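Local coordinates for protein alkaline serine protease AL20 (Nesterenkonia abyssinica, PDB 3CP7) that probably cleaves peptide bonds as a secreted, thermostable alkaline serine protease of the trypsin-like family, at residues V12-S15 / D20-C23; N26-A29 / S34-A37; C42-D45 / Q50-R53; A80-A83 / D87-H90; S185-G190 / N196-P201. All blocks are in the same frame, centred on the assembly; numbering follows the deposited sequence.

Interactions 1 and 2 follow each other along strand 19-27 of the closed barrel, with centres about 17 Å apart. Interaction 3 lies beside interaction 1, and a disulfide joins them: Cys-23 SG is 2.1 Å from Cys-42 SG. Interaction 3 also meets interaction 4, where Trp-82 NE1 is 3.0 Å from His-44 O. Interaction 4 in turn touches interaction 5, with Phe-88 CD2 3.5 Å from Tyr-189 CD1; their centres are about 14 Å apart. Interactions 1, 3, 4 and 5 each have a side chain against the probable catalytic triad of His-41, Asp-91 and Ser-169. Interactions 3 and 4 also touch the second subunit.

Interaction 1: residues V12-S15 / D20-C23; sequences VFFS and DFVC
Phe-21 places its CB over one face of the Phe-14 ring. This is a CH-pi contact, offset toward the rim, with Phe-21 CB 3.4 Å from Phe-14 CZ. The two ring planes are only 23° apart, but the rings are slid past each other and barely overlap. Phe-14 CG sits between its backbone N and carbonyl carbon (chi1 69°), and this folds the ring across toward the partner strand. The end of the Phe-21 ring leads away from strand 9-16. Cys-23 SG comes to the edge of the Phe-14 ring, 3.8 Å from Phe-14 CE2, as a sulfur-aromatic contact. On the same face of the sheet as Phe-14 and Phe-21, Val-12 CB packs against Cys-23 CB.

The other face of the sheet carries Phe-13, Ser-15, Asp-20 and Val-22. Ser-15 OG donates to Asp-20 OD1 over 2.7 Å, from above the carboxylate plane.

The backbones form the antiparallel hairpin of strands 9-16 and 19-27 in the closed barrel. Phe-14 with Phe-21 and Val-12 with Cys-23 are hydrogen-bonded pairs. Phe-21 N reaches Phe-14 O at 2.8 Å, nearly straight at 170°.

The aromatic and sulfur contacts thus bury the Phe-14 ring beside the Cys-23 to Cys-42 disulfide, while the polar bond holds the Asp-20 carboxylate at the exposed end of the hairpin.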
loop_
_atom_site.group_PDB
_atom_site.type_symbol
_atom_site.label_atom_id
_atom_site.label_comp_id
_atom_site.label_asym_id
_atom_site.label_seq_id
_atom_site.Cartn_x
_atom_site.Cartn_y
_atom_site.Cartn_z
ATOM N N VAL A 12 20.146 3.859 4.264
ATOM C CA VAL A 12 19.031 4.645 3.742
ATOM C C VAL A 12 19.132 6.071 4.291
ATOM O O VAL A 12 19.448 6.260 5.470
ATOM C CB VAL A 12 17.677 4.015 4.158
ATOM C CG1 VAL A 12 16.530 4.957 3.886
ATOM C CG2 VAL A 12 17.442 2.702 3.422
ATOM N N PHE A 13 18.890 7.053 3.424
ATOM C CA PHE A 13 18.722 8.447 3.833
ATOM C C PHE A 13 17.319 8.867 3.438
ATOM O O PHE A 13 16.822 8.487 2.381
ATOM C CB PHE A 13 19.728 9.359 3.119
ATOM C CG PHE A 13 21.169 9.008 3.368
ATOM C CD1 PHE A 13 21.788 7.999 2.634
ATOM C CD2 PHE A 13 21.910 9.698 4.318
ATOM C CE1 PHE A 13 23.114 7.678 2.857
ATOM C CE2 PHE A 13 23.250 9.381 4.546
ATOM C CZ PHE A 13 23.849 8.381 3.804
ATOM N N PHE A 14 16.669 9.651 4.287
ATOM C CA PHE A 14 15.369 10.223 3.926
ATOM C C PHE A 14 15.093 11.485 4.727
ATOM O O PHE A 14 15.798 11.774 5.692
ATOM C CB PHE A 14 14.234 9.189 4.084
ATOM C CG PHE A 14 13.928 8.804 5.514
ATOM C CD1 PHE A 14 12.904 9.439 6.210
ATOM C CD2 PHE A 14 14.636 7.792 6.145
ATOM C CE1 PHE A 14 12.608 9.085 7.520
ATOM C CE2 PHE A 14 14.340 7.432 7.458
ATOM C CZ PHE A 14 13.324 8.076 8.143
ATOM N N SER A 15 14.067 12.222 4.318
ATOM C CA SER A 15 13.679 13.443 5.023
ATOM C C SER A 15 12.187 13.457 5.311
ATOM O O SER A 15 11.403 12.828 4.607
ATOM C CB SER A 15 14.051 14.679 4.199
ATOM O OG SER A 15 15.449 14.737 3.990
ATOM N N ASP A 20 16.151 15.506 8.595
ATOM C CA ASP A 20 16.828 14.428 7.868
ATOM C C ASP A 20 17.109 13.243 8.777
ATOM O O ASP A 20 17.555 13.409 9.918
ATOM C CB ASP A 20 18.137 14.932 7.264
ATOM C CG ASP A 20 17.933 16.104 6.332
ATOM O OD1 ASP A 20 16.828 16.229 5.756
ATOM O OD2 ASP A 20 18.880 16.909 6.179
ATOM N N PHE A 21 16.850 12.046 8.250
ATOM C CA PHE A 21 16.972 10.813 9.017
ATOM C C PHE A 21 17.722 9.747 8.232
ATOM O O PHE A 21 17.943 9.884 7.033
ATOM C CB PHE A 21 15.585 10.310 9.427
ATOM C CG PHE A 21 14.853 11.258 10.330
ATOM C CD1 PHE A 21 14.038 12.259 9.794
ATOM C CD2 PHE A 21 14.998 11.166 11.711
ATOM C CE1 PHE A 21 13.379 13.163 10.636
ATOM C CE2 PHE A 21 14.336 12.055 12.562
ATOM C CZ PHE A 21 13.529 13.056 12.021
ATOM N N VAL A 22 18.111 8.690 8.935
ATOM C CA VAL A 22 18.818 7.572 8.333
ATOM C C VAL A 22 18.212 6.237 8.792
ATOM O O VAL A 22 17.629 6.131 9.870
ATOM C CB VAL A 22 20.347 7.660 8.615
ATOM C CG1 VAL A 22 20.649 7.579 10.107
ATOM C CG2 VAL A 22 21.103 6.641 7.840
ATOM N N CYS A 23 18.327 5.232 7.933
ATOM C CA CYS A 23 17.802 3.890 8.204
ATOM C C CYS A 23 18.716 2.894 7.485
ATOM O O CYS A 23 19.830 3.251 7.057
ATOM C CB CYS A 23 16.341 3.765 7.728
ATOM S SG CYS A 23 15.066 4.026 9.006
#

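Interaction 2: residues N26-A29 / S34-A37; sequences NIVA and STVA
The flat groups here are peptide units, met in or near their planes: Asn-26 N lies in the plane of the Ala-37 carbonyl, 3.1 Å from Ala-37 O. In return Ala-37 N donates to Asn-26 O at 2.8 Å, tilted 20° from the carbonyl plane. The two residues are a hydrogen-bonded pair in the antiparallel hairpin of strands 19-27 and 35-38, part of the barrel of this trypsin-like protease.

The side-chain amide of Asn-26 is used by other parts of the chain. Its OD1 bonds to His-8 ND1, and its ND2 bonds to Gln-183 OE1 and Ser-113 OG. Pro-172 and Phe-174 of strand 172-175 pack against it.

Ile-27 and Val-36 form the next pair, which is non-hydrogen-bonded. Their side chains share one face of the sheet and cross at a slant, with Ile-27 CG1 3.8 Å from Val-36 CG1. Chi1 of -54° at Ile-27 and -64° at Val-36 brings these two carbons together. Val-28 uses both methyls: CG1 packs on Ala-37 CB at 4.1 Å, and CG2 approaches the Thr-35 methyl, CG2. Strand 93-97 pairs with the other edge of strand 35-38, and its Phe-94 touches Thr-35 and Ala-37.

Further along, Val-28 N donates to Thr-35 O at 3.1 Å. One water then joins the diverging chains: it donates to Val-28 O at 2.8 Å and accepts from Thr-35 N at 2.9 Å.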
loop_
_atom_site.group_PDB
_atom_site.type_symbol
_atom_site.label_atom_id
_atom_site.label_comp_id
_atom_site.label_asym_id
_atom_site.label_seq_id
_atom_site.Cartn_x
_atom_site.Cartn_y
_atom_site.Cartn_z
ATOM N N ASN A 26 17.693 -3.625 2.485
ATOM C CA ASN A 26 18.336 -4.763 1.860
ATOM C C ASN A 26 17.676 -5.125 0.545
ATOM O O ASN A 26 16.464 -5.230 0.486
ATOM C CB ASN A 26 18.287 -5.959 2.818
ATOM C CG ASN A 26 19.084 -7.154 2.309
ATOM O OD1 ASN A 26 20.288 -7.048 2.060
ATOM N ND2 ASN A 26 18.413 -8.298 2.160
ATOM N N ILE A 27 18.482 -5.341 -0.498
ATOM C CA ILE A 27 17.947 -5.791 -1.785
ATOM C C ILE A 27 17.451 -7.228 -1.667
ATOM O O ILE A 27 18.221 -8.134 -1.329
ATOM C CB ILE A 27 18.990 -5.723 -2.934
ATOM C CG1 ILE A 27 19.593 -4.321 -3.045
ATOM C CG2 ILE A 27 18.342 -6.148 -4.257
ATOM C CD1 ILE A 27 20.783 -4.237 -4.019
ATOM N N VAL A 28 16.165 -7.424 -1.944
ATOM C CA VAL A 28 15.564 -8.758 -1.959
ATOM C C VAL A 28 15.217 -9.128 -3.397
ATOM O O VAL A 28 14.864 -8.264 -4.201
ATOM C CB VAL A 28 14.320 -8.862 -1.032
ATOM C CG1 VAL A 28 14.773 -8.814 0.434
ATOM C CG2 VAL A 28 13.262 -7.782 -1.357
ATOM N N ALA A 29 15.358 -10.411 -3.723
ATOM C CA ALA A 29 15.096 -10.876 -5.092
ATOM C C ALA A 29 13.698 -10.464 -5.509
ATOM O O ALA A 29 12.753 -10.670 -4.756
ATOM C CB ALA A 29 15.246 -12.371 -5.169
ATOM N N SER A 34 14.251 -4.245 -8.515
ATOM C CA SER A 34 14.340 -2.881 -8.012
ATOM C C SER A 34 13.876 -2.726 -6.567
ATOM O O SER A 34 13.623 -1.602 -6.132
ATOM C CB SER A 34 13.501 -1.948 -8.892
ATOM O OG SER A 34 13.944 -1.990 -10.240
ATOM N N THR A 35 13.756 -3.833 -5.840
ATOM C CA THR A 35 13.054 -3.806 -4.555
ATOM C C THR A 35 13.983 -4.018 -3.372
ATOM O O THR A 35 14.741 -4.995 -3.329
ATOM C CB THR A 35 11.923 -4.846 -4.533
ATOM O OG1 THR A 35 10.998 -4.563 -5.586
ATOM C CG2 THR A 35 11.136 -4.805 -3.218
ATOM N N VAL A 36 13.892 -3.097 -2.409
ATOM C CA VAL A 36 14.543 -3.273 -1.107
ATOM C C VAL A 36 13.509 -3.418 0.008
ATOM O O VAL A 36 12.456 -2.757 0.004
ATOM C CB VAL A 36 15.549 -2.139 -0.761
ATOM C CG1 VAL A 36 16.718 -2.130 -1.738
ATOM C CG2 VAL A 36 14.869 -0.765 -0.725
ATOM N N ALA A 37 13.821 -4.293 0.956
ATOM C CA ALA A 37 13.041 -4.447 2.175
ATOM C C ALA A 37 13.566 -3.482 3.212
ATOM O O ALA A 37 14.783 -3.281 3.352
ATOM C CB ALA A 37 13.164 -5.851 2.694
HETATM O O HOH W 1 15.306 -6.285 -6.184
#

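Interaction 3: residues C42-D45 / Q50-R53; sequences CLHD and QFAR
Gln-50 meets Asp-45 and His-44 through its backbone. Its N donates to Asp-45 OD2 at 2.8 Å, almost straight, from above the carboxylate plane. Its O accepts from Asp-45 N at 3.0 Å. Asp-45 is therefore gripped by both its backbone and its side chain. The same Gln-50 O also lies over the centre of the His-44 ring, 3.6 Å above the plane.

Phe-51 follows and turns a ring face to His-44. The pair is T-shaped: the planes are at 90°, and His-44 CD2 lies over the centre of the Phe-51 ring. CG anti to the backbone N (chi1 -169°) puts the His-44 ring under Gln-50 O with its CD2 edge toward the Phe-51 face. His-44 ND1 bonds to Gly-46 N, which further fixes the rotation of the imidazole. A leucine in its place has no ring nitrogen or flat edge, and Gly-46 N would probably be left without its acceptor and the Phe-51 face without its perpendicular partner. Phe-51 O and Asp-45 OD1 are joined by a water that donates to both.

Ala-52 N donates to Leu-43 O at 2.9 Å, and Ala-52 CB rests on it at 3.6 Å. Arg-53 continues into a backbone bond with Ser-15.

Two loop segments are thus joined by a single backbone bridge, His-44 with Phe-51. Cys-42, disulfide-bonded to Cys-23, touches Ser-169 of the probable triad. Gln-50 and Phe-51 pack on Gly-48 and Gly-49 of the second subunit. Leu-43 and Phe-51 pack on Leu-76 and Thr-78 of strand 71-78, and Ala-52 touches Phe-14 of strand 9-16.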
loop_
_atom_site.group_PDB
_atom_site.type_symbol
_atom_site.label_atom_id
_atom_site.label_comp_id
_atom_site.label_asym_id
_atom_site.label_seq_id
_atom_site.Cartn_x
_atom_site.Cartn_y
_atom_site.Cartn_z
ATOM N N CYS A 42 10.622 3.655 8.264
ATOM C CA CYS A 42 11.705 4.252 7.474
ATOM C C CYS A 42 11.197 4.885 6.186
ATOM O O CYS A 42 11.968 5.538 5.471
ATOM C CB CYS A 42 12.752 3.202 7.113
ATOM S SG CYS A 42 13.672 2.552 8.537
ATOM N N LEU A 43 9.917 4.702 5.870
ATOM C CA LEU A 43 9.387 5.350 4.667
ATOM C C LEU A 43 7.999 5.966 4.820
ATOM O O LEU A 43 7.490 6.585 3.875
ATOM C CB LEU A 43 9.474 4.432 3.432
ATOM C CG LEU A 43 8.920 3.009 3.496
ATOM C CD1 LEU A 43 7.390 3.035 3.633
ATOM C CD2 LEU A 43 9.353 2.240 2.250
ATOM N N HIS A 44 7.407 5.846 6.008
ATOM C CA HIS A 44 6.099 6.440 6.266
ATOM C C HIS A 44 5.955 6.772 7.745
ATOM O O HIS A 44 6.371 5.985 8.600
ATOM C CB HIS A 44 4.970 5.512 5.800
ATOM C CG HIS A 44 3.624 6.166 5.795
ATOM N ND1 HIS A 44 2.897 6.373 6.945
ATOM C CD2 HIS A 44 2.892 6.692 4.784
ATOM C CE1 HIS A 44 1.762 6.982 6.643
ATOM N NE2 HIS A 44 1.740 7.198 5.338
ATOM N N ASP A 45 5.347 7.924 8.038
ATOM C CA ASP A 45 5.218 8.427 9.413
ATOM C C ASP A 45 4.408 7.520 10.341
ATOM O O ASP A 45 4.613 7.528 11.560
ATOM C CB ASP A 45 4.525 9.806 9.434
ATOM C CG ASP A 45 5.317 10.913 8.739
ATOM O OD1 ASP A 45 6.566 10.854 8.652
ATOM O OD2 ASP A 45 4.659 11.883 8.301
ATOM N N GLN A 50 2.531 11.111 6.659
ATOM C CA GLN A 50 2.724 10.996 5.210
ATOM C C GLN A 50 3.988 10.209 4.867
ATOM O O GLN A 50 4.690 9.747 5.760
ATOM C CB GLN A 50 2.760 12.379 4.565
ATOM C CG GLN A 50 3.895 13.278 5.046
ATOM C CD GLN A 50 3.786 14.711 4.529
ATOM O OE1 GLN A 50 2.937 15.021 3.691
ATOM N NE2 GLN A 50 4.658 15.586 5.022
ATOM N N PHE A 51 4.266 10.050 3.574
ATOM C CA PHE A 51 5.463 9.324 3.147
ATOM C C PHE A 51 6.736 10.135 3.363
ATOM O O PHE A 51 6.716 11.370 3.338
ATOM C CB PHE A 51 5.360 8.892 1.677
ATOM C CG PHE A 51 4.365 7.797 1.440
ATOM C CD1 PHE A 51 3.015 8.088 1.245
ATOM C CD2 PHE A 51 4.769 6.474 1.449
ATOM C CE1 PHE A 51 2.081 7.071 1.032
ATOM C CE2 PHE A 51 3.856 5.445 1.235
ATOM C CZ PHE A 51 2.506 5.742 1.020
ATOM N N ALA A 52 7.839 9.427 3.588
ATOM C CA ALA A 52 9.157 10.033 3.632
ATOM C C ALA A 52 9.466 10.673 2.281
ATOM O O ALA A 52 8.958 10.250 1.237
ATOM C CB ALA A 52 10.204 8.967 3.961
ATOM N N ARG A 53 10.298 11.705 2.311
ATOM C CA ARG A 53 10.722 12.371 1.095
ATOM C C ARG A 53 12.178 12.061 0.825
ATOM O O ARG A 53 12.954 11.821 1.749
ATOM C CB ARG A 53 10.505 13.878 1.219
ATOM C CG ARG A 53 9.032 14.266 1.207
ATOM C CD ARG A 53 8.846 15.774 1.230
ATOM N NE ARG A 53 8.652 16.291 2.584
ATOM C CZ ARG A 53 9.579 16.911 3.309
ATOM N NH1 ARG A 53 10.807 17.105 2.833
ATOM N NH2 ARG A 53 9.272 17.342 4.523
HETATM O O HOH W 2 7.205 12.356 6.097
#

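Interaction 4: residues A80-A83 / D87-H90; sequences AEWA and DFEH
Asp-87 N donates to Glu-81 O, a long bond of 3.3 Å that meets the carbonyl from above its plane, where the chain turns back against helix 80-85. Asp-87 then starts a short turn. Its OD1 accepts from Glu-89 N at 3.0 Å, an Asx turn, while its OD2 forms a salt bridge with Arg-85.

Glu-81 stacks its carboxylate on the His-90 ring. The two planes are 11° apart, and Glu-81 CD lies 3.6 Å above the ring, offset toward the rim. The glutamate chain is bent at chi2, which lays the carboxylate flat over the imidazole. The polar ends bond to other partners: Glu-81 OE1 to Asn-218 of the second subunit, and His-90 ND1 to Tyr-92 OH.

Trp-82 has CG anti to its backbone N (chi1 177°) and turns its six-membered ring toward Phe-88. The pair is edge-to-face, with planes at 62°, and Trp-82 CZ3 is 3.7 Å from Phe-88 CE2. Asp-87 O sits in the plane of the indole at its edge, 3.7 Å from Trp-82 CE3. Trp-82 CB also touches His-90 O.

The contact folds helix 80-85 onto the loop that leads to strand 93-97. Trp-82 packs on His-41 and Asp-91 of the probable catalytic triad. At the start of the helix, Ala-80 N bonds to Tyr-213 OH of the second subunit.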
loop_
_atom_site.group_PDB
_atom_site.type_symbol
_atom_site.label_atom_id
_atom_site.label_comp_id
_atom_site.label_asym_id
_atom_site.label_seq_id
_atom_site.Cartn_x
_atom_site.Cartn_y
_atom_site.Cartn_z
ATOM N N ALA A 80 -0.330 -1.656 5.213
ATOM C CA ALA A 80 -1.538 -0.902 5.521
ATOM C C ALA A 80 -1.633 -0.605 6.997
ATOM O O ALA A 80 -2.040 0.488 7.380
ATOM C CB ALA A 80 -2.751 -1.664 5.081
ATOM N N GLU A 81 -1.279 -1.576 7.827
ATOM C CA GLU A 81 -1.455 -1.401 9.268
ATOM C C GLU A 81 -0.451 -0.399 9.828
ATOM O O GLU A 81 -0.778 0.355 10.751
ATOM C CB GLU A 81 -1.328 -2.735 9.991
ATOM C CG GLU A 81 -2.326 -3.802 9.536
ATOM C CD GLU A 81 -1.835 -4.658 8.368
ATOM O OE1 GLU A 81 -2.447 -5.732 8.132
ATOM O OE2 GLU A 81 -0.860 -4.280 7.691
ATOM N N TRP A 82 0.764 -0.385 9.288
ATOM C CA TRP A 82 1.716 0.649 9.686
ATOM C C TRP A 82 1.222 2.045 9.272
ATOM O O TRP A 82 1.136 2.960 10.097
ATOM C CB TRP A 82 3.143 0.402 9.154
ATOM C CG TRP A 82 3.983 1.544 9.573
ATOM C CD1 TRP A 82 4.347 2.636 8.824
ATOM C CD2 TRP A 82 4.434 1.794 10.899
ATOM N NE1 TRP A 82 5.038 3.534 9.608
ATOM C CE2 TRP A 82 5.094 3.046 10.891
ATOM C CE3 TRP A 82 4.356 1.070 12.102
ATOM C CZ2 TRP A 82 5.672 3.587 12.044
ATOM C CZ3 TRP A 82 4.943 1.603 13.248
ATOM C CH2 TRP A 82 5.587 2.853 13.206
ATOM N N ALA A 83 0.901 2.207 7.991
ATOM C CA ALA A 83 0.504 3.528 7.476
ATOM C C ALA A 83 -0.716 4.103 8.170
ATOM O O ALA A 83 -0.788 5.314 8.398
ATOM C CB ALA A 83 0.243 3.458 5.978
ATOM N N ASP A 87 0.976 0.321 13.542
ATOM C CA ASP A 87 0.929 -1.011 14.146
ATOM C C ASP A 87 2.286 -1.684 14.004
ATOM O O ASP A 87 2.672 -2.083 12.900
ATOM C CB ASP A 87 -0.137 -1.828 13.416
ATOM C CG ASP A 87 -0.355 -3.215 14.004
ATOM O OD1 ASP A 87 0.407 -3.665 14.890
ATOM O OD2 ASP A 87 -1.320 -3.873 13.561
ATOM N N PHE A 88 3.000 -1.848 15.113
ATOM C CA PHE A 88 4.334 -2.453 15.068
ATOM C C PHE A 88 4.339 -3.920 14.630
ATOM O O PHE A 88 5.379 -4.418 14.172
ATOM C CB PHE A 88 5.093 -2.270 16.389
ATOM C CG PHE A 88 5.674 -0.893 16.556
ATOM C CD1 PHE A 88 5.066 0.041 17.389
ATOM C CD2 PHE A 88 6.813 -0.520 15.846
ATOM C CE1 PHE A 88 5.609 1.327 17.524
ATOM C CE2 PHE A 88 7.363 0.762 15.980
ATOM C CZ PHE A 88 6.752 1.674 16.828
ATOM N N GLU A 89 3.199 -4.606 14.725
ATOM C CA GLU A 89 3.163 -5.967 14.174
ATOM C C GLU A 89 3.436 -5.980 12.673
ATOM O O GLU A 89 3.787 -7.021 12.117
ATOM C CB GLU A 89 1.836 -6.678 14.463
ATOM C CG GLU A 89 1.649 -7.059 15.925
ATOM C CD GLU A 89 0.495 -8.009 16.162
ATOM O OE1 GLU A 89 -0.453 -8.040 15.344
ATOM O OE2 GLU A 89 0.553 -8.728 17.186
ATOM N N HIS A 90 3.269 -4.821 12.027
ATOM C CA HIS A 90 3.455 -4.724 10.577
ATOM C C HIS A 90 4.402 -3.602 10.198
ATOM O O HIS A 90 4.229 -2.962 9.163
ATOM C CB HIS A 90 2.100 -4.605 9.866
ATOM C CG HIS A 90 1.199 -5.759 10.165
ATOM N ND1 HIS A 90 1.300 -6.966 9.508
ATOM C CD2 HIS A 90 0.235 -5.919 11.102
ATOM C CE1 HIS A 90 0.413 -7.810 10.004
ATOM N NE2 HIS A 90 -0.233 -7.207 10.984
#

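Interaction 5: residues S185-G190 / N196-P201; sequences STNSYG and NVMFGP
A classic beta bulge joins strands 183-191 and 197-200: Ser-188 and Tyr-189 both face Phe-199. Phe-199 O accepts two bonds, from Ser-188 N at 2.9 Å and from Tyr-189 N at 3.2 Å. Phe-199 N returns a bond to Tyr-189 O.

Phe-199 CB lies over one face of the Tyr-189 ring, 3.6 Å from its centroid. The rings are nearly parallel, at 15°, but slid apart. With chi1 at 72° the Tyr-189 ring folds back over its own backbone and reaches across to Phe-199. An alanine at Tyr-189 is likely to uncover Phe-199 CB and leave Tyr-191 OH and Thr-157 OG1 without the phenol they bond to.

Met-198 bends at chi2 (76°), which brings SD to 3.7 Å from Asn-187 CB; its CE also lies on Asn-187. Asn-187 OD1 bonds to Trp-173. At the other end Ser-185 OG donates to Pro-201 O at 2.7 Å.

Ser-188 OG bonds to Asp-91 OD1 of the probable triad, consistent with the serine that contacts the triad aspartate in chymotrypsin-like enzymes. The bulge thus fixes the backbone of a residue that probably positions this aspartate.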
loop_
_atom_site.group_PDB
_atom_site.type_symbol
_atom_site.label_atom_id
_atom_site.label_comp_id
_atom_site.label_asym_id
_atom_site.label_seq_id
_atom_site.Cartn_x
_atom_site.Cartn_y
_atom_site.Cartn_z
ATOM N N SER A 185 12.895 -10.982 8.542
ATOM C CA SER A 185 12.335 -9.860 9.300
ATOM C C SER A 185 13.196 -8.639 9.019
ATOM O O SER A 185 14.058 -8.651 8.112
ATOM C CB SER A 185 12.222 -10.154 10.810
ATOM O OG SER A 185 11.490 -9.123 11.462
ATOM N N THR A 186 12.961 -7.596 9.801
ATOM C CA THR A 186 13.632 -6.336 9.636
ATOM C C THR A 186 13.814 -5.743 11.050
ATOM O O THR A 186 12.980 -5.998 11.939
ATOM C CB THR A 186 12.674 -5.572 8.694
ATOM O OG1 THR A 186 13.131 -5.466 7.325
ATOM C CG2 THR A 186 11.714 -4.522 9.312
ATOM N N ASN A 187 14.903 -5.005 11.279
ATOM C CA ASN A 187 15.036 -4.255 12.533
ATOM C C ASN A 187 13.930 -3.227 12.624
ATOM O O ASN A 187 13.805 -2.392 11.733
ATOM C CB ASN A 187 16.371 -3.508 12.610
ATOM C CG ASN A 187 17.575 -4.437 12.554
ATOM O OD1 ASN A 187 17.569 -5.533 13.126
ATOM N ND2 ASN A 187 18.623 -3.997 11.853
ATOM N N SER A 188 13.146 -3.254 13.699
ATOM C CA SER A 188 12.028 -2.327 13.823
ATOM C C SER A 188 12.069 -1.392 15.038
ATOM O O SER A 188 11.949 -0.174 14.873
ATOM C CB SER A 188 10.702 -3.090 13.757
ATOM O OG SER A 188 9.607 -2.286 14.170
ATOM N N TYR A 189 12.246 -1.937 16.241
ATOM C CA TYR A 189 12.164 -1.105 17.430
ATOM C C TYR A 189 12.754 -1.800 18.637
ATOM O O TYR A 189 12.998 -3.006 18.612
ATOM C CB TYR A 189 10.694 -0.727 17.707
ATOM C CG TYR A 189 9.850 -1.868 18.218
ATOM C CD1 TYR A 189 9.150 -2.696 17.345
ATOM C CD2 TYR A 189 9.733 -2.111 19.589
ATOM C CE1 TYR A 189 8.371 -3.754 17.814
ATOM C CE2 TYR A 189 8.974 -3.162 20.074
ATOM C CZ TYR A 189 8.273 -3.972 19.182
ATOM O OH TYR A 189 7.505 -5.031 19.633
ATOM N N GLY A 190 12.997 -1.016 19.689
ATOM C CA GLY A 190 13.233 -1.573 21.022
ATOM C C GLY A 190 12.253 -0.965 22.009
ATOM O O GLY A 190 11.429 -0.107 21.646
ATOM N N ASN A 196 19.386 -3.264 24.656
ATOM C CA ASN A 196 20.066 -4.290 23.859
ATOM C C ASN A 196 19.193 -5.464 23.399
ATOM O O ASN A 196 19.669 -6.602 23.295
ATOM C CB ASN A 196 21.302 -4.819 24.605
ATOM C CG ASN A 196 22.315 -3.736 24.887
ATOM O OD1 ASN A 196 23.028 -3.789 25.892
ATOM N ND2 ASN A 196 22.374 -2.737 24.026
ATOM N N VAL A 197 17.918 -5.195 23.129
ATOM C CA VAL A 197 17.063 -6.163 22.445
ATOM C C VAL A 197 16.402 -5.454 21.267
ATOM O O VAL A 197 15.820 -4.385 21.420
ATOM C CB VAL A 197 16.011 -6.806 23.389
ATOM C CG1 VAL A 197 15.144 -7.818 22.635
ATOM C CG2 VAL A 197 16.696 -7.506 24.566
ATOM N N MET A 198 16.536 -6.045 20.081
ATOM C CA MET A 198 15.911 -5.519 18.870
ATOM C C MET A 198 14.695 -6.358 18.507
ATOM O O MET A 198 14.773 -7.591 18.459
ATOM C CB MET A 198 16.899 -5.562 17.713
ATOM C CG MET A 198 16.308 -5.079 16.379
ATOM S SD MET A 198 16.138 -3.290 16.292
ATOM C CE MET A 198 17.875 -2.843 16.118
ATOM N N PHE A 199 13.575 -5.688 18.239
ATOM C CA PHE A 199 12.373 -6.367 17.793
ATOM C C PHE A 199 12.165 -6.183 16.313
ATOM O O PHE A 199 12.463 -5.126 15.747
ATOM C CB PHE A 199 11.150 -5.914 18.603
ATOM C CG PHE A 199 11.243 -6.321 20.038
ATOM C CD1 PHE A 199 11.909 -5.517 20.951
ATOM C CD2 PHE A 199 10.742 -7.548 20.457
ATOM C CE1 PHE A 199 12.051 -5.915 22.288
ATOM C CE2 PHE A 199 10.880 -7.962 21.793
ATOM C CZ PHE A 199 11.537 -7.147 22.702
ATOM N N GLY A 200 11.676 -7.252 15.703
ATOM C CA GLY A 200 11.363 -7.257 14.288
ATOM C C GLY A 200 10.032 -7.926 14.072
ATOM O O GLY A 200 9.673 -8.854 14.793
ATOM N N PRO A 201 9.281 -7.472 13.067
ATOM C CA PRO A 201 7.945 -8.019 12.860
ATOM C C PRO A 201 7.951 -9.435 12.298
ATOM O O PRO A 201 8.885 -9.829 11.582
ATOM C CB PRO A 201 7.325 -7.046 11.848
ATOM C CG PRO A 201 8.525 -6.551 11.057
ATOM C CD PRO A 201 9.599 -6.397 12.101
#